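Local coordinates for putative DNA-binding protein (Ralstonia eutropha, PDB 3HWU) that is of unknown function but, as a trimeric PCC (DUF296) domain protein, may bind DNA, at residues Thr13-Leu26 against Gly110-Val124. Numbering follows the deposited sequence. Where two conformers were deposited one is given.
Sequences TGYLMVLRHGDNVL and GLTVGTGSCEITVTV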
# COMPACT_ATOMS: atom_id res chain seq x y z
N THR A 13 12.90 -6.24 9.81
CA THR A 13 11.77 -7.04 9.40
C THR A 13 11.92 -7.70 8.02
O THR A 13 11.04 -8.44 7.61
CB THR A 13 10.49 -6.20 9.42
OG1 THR A 13 10.65 -5.08 8.56
CG2 THR A 13 10.16 -5.71 10.86
N GLY A 14 13.02 -7.42 7.31
CA GLY A 14 13.16 -7.99 5.98
C GLY A 14 14.26 -7.27 5.21
O GLY A 14 15.45 -7.36 5.60
N TYR A 15 13.90 -6.59 4.12
CA TYR A 15 14.86 -5.86 3.30
C TYR A 15 14.22 -4.58 2.81
O TYR A 15 12.98 -4.47 2.72
CB TYR A 15 15.25 -6.69 2.04
CG TYR A 15 15.91 -7.98 2.40
CD1 TYR A 15 17.25 -8.03 2.76
CD2 TYR A 15 15.19 -9.16 2.44
CE1 TYR A 15 17.86 -9.25 3.12
CE2 TYR A 15 15.79 -10.36 2.81
CZ TYR A 15 17.09 -10.39 3.16
OH TYR A 15 17.64 -11.59 3.57
N LEU A 16 15.05 -3.62 2.43
CA LEU A 16 14.63 -2.44 1.66
C LEU A 16 15.45 -2.48 0.38
O LEU A 16 16.69 -2.57 0.41
CB LEU A 16 14.97 -1.14 2.42
CG LEU A 16 14.62 0.16 1.70
CD1 LEU A 16 13.10 0.36 1.50
CD2 LEU A 16 15.25 1.37 2.42
N MSE A 17 14.76 -2.41 -0.75
CA MSE A 17 15.41 -2.46 -2.05
C MSE A 17 15.21 -1.12 -2.78
O MSE A 17 14.11 -0.56 -2.77
CB MSE A 17 14.82 -3.64 -2.83
CG MSE A 17 15.28 -3.83 -4.25
SE MSE A 17 14.69 -5.55 -4.99
CE MSE A 17 16.38 -6.22 -4.94
N VAL A 18 16.29 -0.60 -3.40
CA VAL A 18 16.21 0.60 -4.23
C VAL A 18 16.75 0.23 -5.62
O VAL A 18 17.94 0.06 -5.81
CB VAL A 18 16.95 1.84 -3.65
CG1 VAL A 18 16.81 3.04 -4.63
CG2 VAL A 18 16.43 2.20 -2.27
N LEU A 19 15.82 0.05 -6.54
CA LEU A 19 16.14 -0.27 -7.92
C LEU A 19 16.30 1.02 -8.71
O LEU A 19 15.81 2.08 -8.33
CB LEU A 19 15.08 -1.19 -8.53
CG LEU A 19 14.82 -2.49 -7.77
CD1 LEU A 19 13.73 -3.31 -8.53
CD2 LEU A 19 16.08 -3.35 -7.63
N ARG A 20 17.05 0.92 -9.80
CA ARG A 20 17.55 2.05 -10.55
C ARG A 20 17.17 1.95 -12.02
O ARG A 20 16.62 0.96 -12.47
CB ARG A 20 19.07 2.09 -10.36
CG ARG A 20 19.52 2.04 -8.94
CD ARG A 20 19.15 3.31 -8.24
NE ARG A 20 19.93 4.38 -8.80
CZ ARG A 20 21.14 4.70 -8.37
NH1 ARG A 20 21.66 4.05 -7.34
NH2 ARG A 20 21.78 5.67 -8.97
N HIS A 21 17.43 3.02 -12.76
CA HIS A 21 17.10 3.12 -14.18
C HIS A 21 17.39 1.82 -14.93
O HIS A 21 18.51 1.28 -14.86
CB HIS A 21 17.98 4.25 -14.74
CG HIS A 21 17.71 4.64 -16.17
ND1 HIS A 21 16.58 4.30 -16.87
CD2 HIS A 21 18.43 5.45 -16.99
CE1 HIS A 21 16.64 4.82 -18.09
NE2 HIS A 21 17.75 5.53 -18.18
N GLY A 22 16.37 1.32 -15.63
CA GLY A 22 16.47 0.16 -16.47
C GLY A 22 16.22 -1.16 -15.76
O GLY A 22 16.08 -2.17 -16.42
N ASP A 23 16.13 -1.17 -14.43
CA ASP A 23 15.93 -2.45 -13.71
C ASP A 23 14.53 -3.00 -13.94
O ASP A 23 13.53 -2.30 -13.83
CB ASP A 23 16.16 -2.29 -12.21
CG ASP A 23 17.61 -2.06 -11.82
OD1 ASP A 23 18.52 -2.39 -12.62
OD2 ASP A 23 17.87 -1.65 -10.65
N ASN A 24 14.48 -4.31 -14.17
CA ASN A 24 13.27 -5.05 -14.32
C ASN A 24 12.77 -5.46 -12.93
O ASN A 24 13.43 -6.23 -12.23
CB ASN A 24 13.50 -6.30 -15.18
CG ASN A 24 12.23 -7.09 -15.38
OD1 ASN A 24 11.62 -7.51 -14.41
ND2 ASN A 24 11.78 -7.24 -16.65
N VAL A 25 11.67 -4.87 -12.50
CA VAL A 25 11.31 -4.93 -11.07
C VAL A 25 10.99 -6.33 -10.58
O VAL A 25 11.52 -6.79 -9.56
CB VAL A 25 10.17 -3.94 -10.79
CG1 VAL A 25 9.65 -4.07 -9.32
CG2 VAL A 25 10.61 -2.48 -11.07
N LEU A 26 10.10 -7.04 -11.27
CA LEU A 26 9.74 -8.37 -10.76
C LEU A 26 10.93 -9.33 -10.86
O LEU A 26 11.10 -10.17 -10.00
CB LEU A 26 8.48 -8.96 -11.40
CG LEU A 26 7.23 -8.04 -11.35
CD1 LEU A 26 6.07 -8.83 -11.92
CD2 LEU A 26 6.91 -7.58 -9.96
N GLY A 110 4.81 -7.29 -15.73
CA GLY A 110 6.22 -6.87 -15.77
C GLY A 110 6.30 -5.35 -15.74
O GLY A 110 5.32 -4.67 -16.05
N LEU A 111 7.44 -4.83 -15.31
CA LEU A 111 7.65 -3.40 -15.26
C LEU A 111 9.13 -3.11 -15.12
O LEU A 111 9.89 -3.93 -14.55
CB LEU A 111 6.81 -2.71 -14.17
CG LEU A 111 7.12 -3.03 -12.71
CD1 LEU A 111 6.27 -2.15 -11.78
CD2 LEU A 111 6.90 -4.51 -12.32
N THR A 112 9.51 -1.97 -15.70
CA THR A 112 10.88 -1.55 -15.83
C THR A 112 11.03 -0.12 -15.32
O THR A 112 10.27 0.77 -15.73
CB THR A 112 11.36 -1.61 -17.30
OG1 THR A 112 11.19 -2.94 -17.79
CG2 THR A 112 12.81 -1.20 -17.44
N VAL A 113 12.01 0.10 -14.43
CA VAL A 113 12.27 1.42 -13.89
C VAL A 113 12.73 2.36 -15.01
O VAL A 113 13.60 1.99 -15.83
CB VAL A 113 13.34 1.38 -12.80
CG1 VAL A 113 13.67 2.75 -12.22
CG2 VAL A 113 12.94 0.38 -11.67
N GLY A 114 12.17 3.57 -15.01
CA GLY A 114 12.53 4.59 -15.99
C GLY A 114 13.56 5.54 -15.47
O GLY A 114 14.49 5.16 -14.75
N THR A 115 13.41 6.80 -15.84
CA THR A 115 14.36 7.80 -15.35
C THR A 115 13.98 8.20 -13.91
O THR A 115 13.39 9.24 -13.62
CB THR A 115 14.44 8.96 -16.29
OG1 THR A 115 13.15 9.50 -16.39
CG2 THR A 115 14.94 8.54 -17.69
N GLY A 116 14.31 7.30 -13.00
CA GLY A 116 13.86 7.39 -11.61
C GLY A 116 14.42 6.22 -10.86
O GLY A 116 15.50 5.70 -11.18
N SER A 117 13.63 5.75 -9.87
CA SER A 117 14.03 4.61 -9.03
C SER A 117 12.78 3.84 -8.63
O SER A 117 11.66 4.26 -8.97
CB SER A 117 14.79 5.09 -7.79
OG SER A 117 14.01 5.96 -7.02
N CYS A 118 12.95 2.76 -7.89
CA CYS A 118 11.83 2.03 -7.30
C CYS A 118 12.25 1.61 -5.90
O CYS A 118 13.23 0.87 -5.76
CB CYS A 118 11.43 0.83 -8.19
SG CYS A 118 10.15 -0.19 -7.49
N GLU A 119 11.52 2.07 -4.89
CA GLU A 119 11.74 1.74 -3.49
C GLU A 119 10.79 0.61 -3.12
O GLU A 119 9.60 0.72 -3.37
CB GLU A 119 11.46 2.93 -2.58
CG GLU A 119 12.34 4.14 -2.86
CD GLU A 119 11.95 5.39 -2.09
OE1 GLU A 119 11.05 5.30 -1.24
OE2 GLU A 119 12.57 6.43 -2.33
N ILE A 120 11.32 -0.49 -2.57
CA ILE A 120 10.51 -1.66 -2.25
C ILE A 120 10.79 -2.08 -0.82
O ILE A 120 11.95 -2.39 -0.47
CB ILE A 120 10.75 -2.86 -3.20
CG1 ILE A 120 10.69 -2.44 -4.67
CG2 ILE A 120 9.72 -3.97 -2.89
CD1 ILE A 120 11.21 -3.51 -5.65
N THR A 121 9.73 -2.17 -0.01
CA THR A 121 9.83 -2.55 1.41
C THR A 121 9.36 -4.01 1.53
O THR A 121 8.18 -4.28 1.24
CB THR A 121 8.91 -1.63 2.23
OG1 THR A 121 9.37 -0.29 2.00
CG2 THR A 121 8.92 -2.02 3.69
N VAL A 122 10.27 -4.92 1.90
CA VAL A 122 10.01 -6.35 1.89
C VAL A 122 9.99 -6.86 3.34
O VAL A 122 10.95 -6.63 4.12
CB VAL A 122 11.11 -7.10 1.11
CG1 VAL A 122 10.80 -8.62 1.04
CG2 VAL A 122 11.29 -6.54 -0.32
N THR A 123 8.90 -7.50 3.73
CA THR A 123 8.73 -8.11 5.06
C THR A 123 8.87 -9.63 4.89
O THR A 123 8.07 -10.24 4.20
CB THR A 123 7.38 -7.77 5.64
OG1 THR A 123 7.25 -6.35 5.66
CG2 THR A 123 7.22 -8.32 7.05
N VAL A 124 9.91 -10.23 5.50
CA VAL A 124 10.27 -11.62 5.28
C VAL A 124 9.75 -12.51 6.39
O VAL A 124 9.86 -12.19 7.57
CB VAL A 124 11.80 -11.76 5.19
CG1 VAL A 124 12.25 -13.23 5.07
CG2 VAL A 124 12.33 -10.99 3.96
O HOH W 1 9.52 -10.08 9.33
O HOH W 2 9.17 -4.51 6.41
O HOH W 3 18.24 5.38 -11.16
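Val25, at the start of helix 25-35, drops its side chain among Leu111, Val113 and Ile120. Its CB sits 3.7 Å from Leu111 CD2, the Val25 and Val113 side chains cross at about a right angle, CG2 to CG2, and Val25 CG1 leans on Ile120 CD1. Leu111 takes the crowded rotamer, CG between its backbone N and carbonyl carbon (chi1 66°), which lays CD2 against both Val25 CB and Leu26 CG. The Ile120 and Leu19 side chains cross at a slant, CD1 to CD1 3.8 Å, while the selenomethionine Met17 lies alongside Ile120 and points the same way. Farther along, Tyr15 slants past Val124, with ring atom CE2 3.7 Å from Val124 CG2.

Beneath, strands 14-20 and 117-124 run antiparallel at 165°, joined by paired backbone hydrogen bonds at Tyr15–Val122, Met17–Ile120 and Leu19–Cys118. Gly14 CA makes a CA-H...O contact with Val122 O at 3.2 Å. On the other face Glu119 hydrogen-bonds Ser80 and His91 and salt-bridges Arg131, all of the second subunit.

At the far end a hydrogen bond from Arg20 N to Asp23 OD2, straight (175°) but arriving from above the carboxylate plane, braces a type II turn; Lys7 salt-bridges that oxygen. Gly22 N donates to Val113 O, Val113 N to Asp23 O and Val25 N to Leu111 O. Helix 25-35 thus starts packed on the antiparallel sheet of the PCC domain, which turns a corner at Thr115-Gly116.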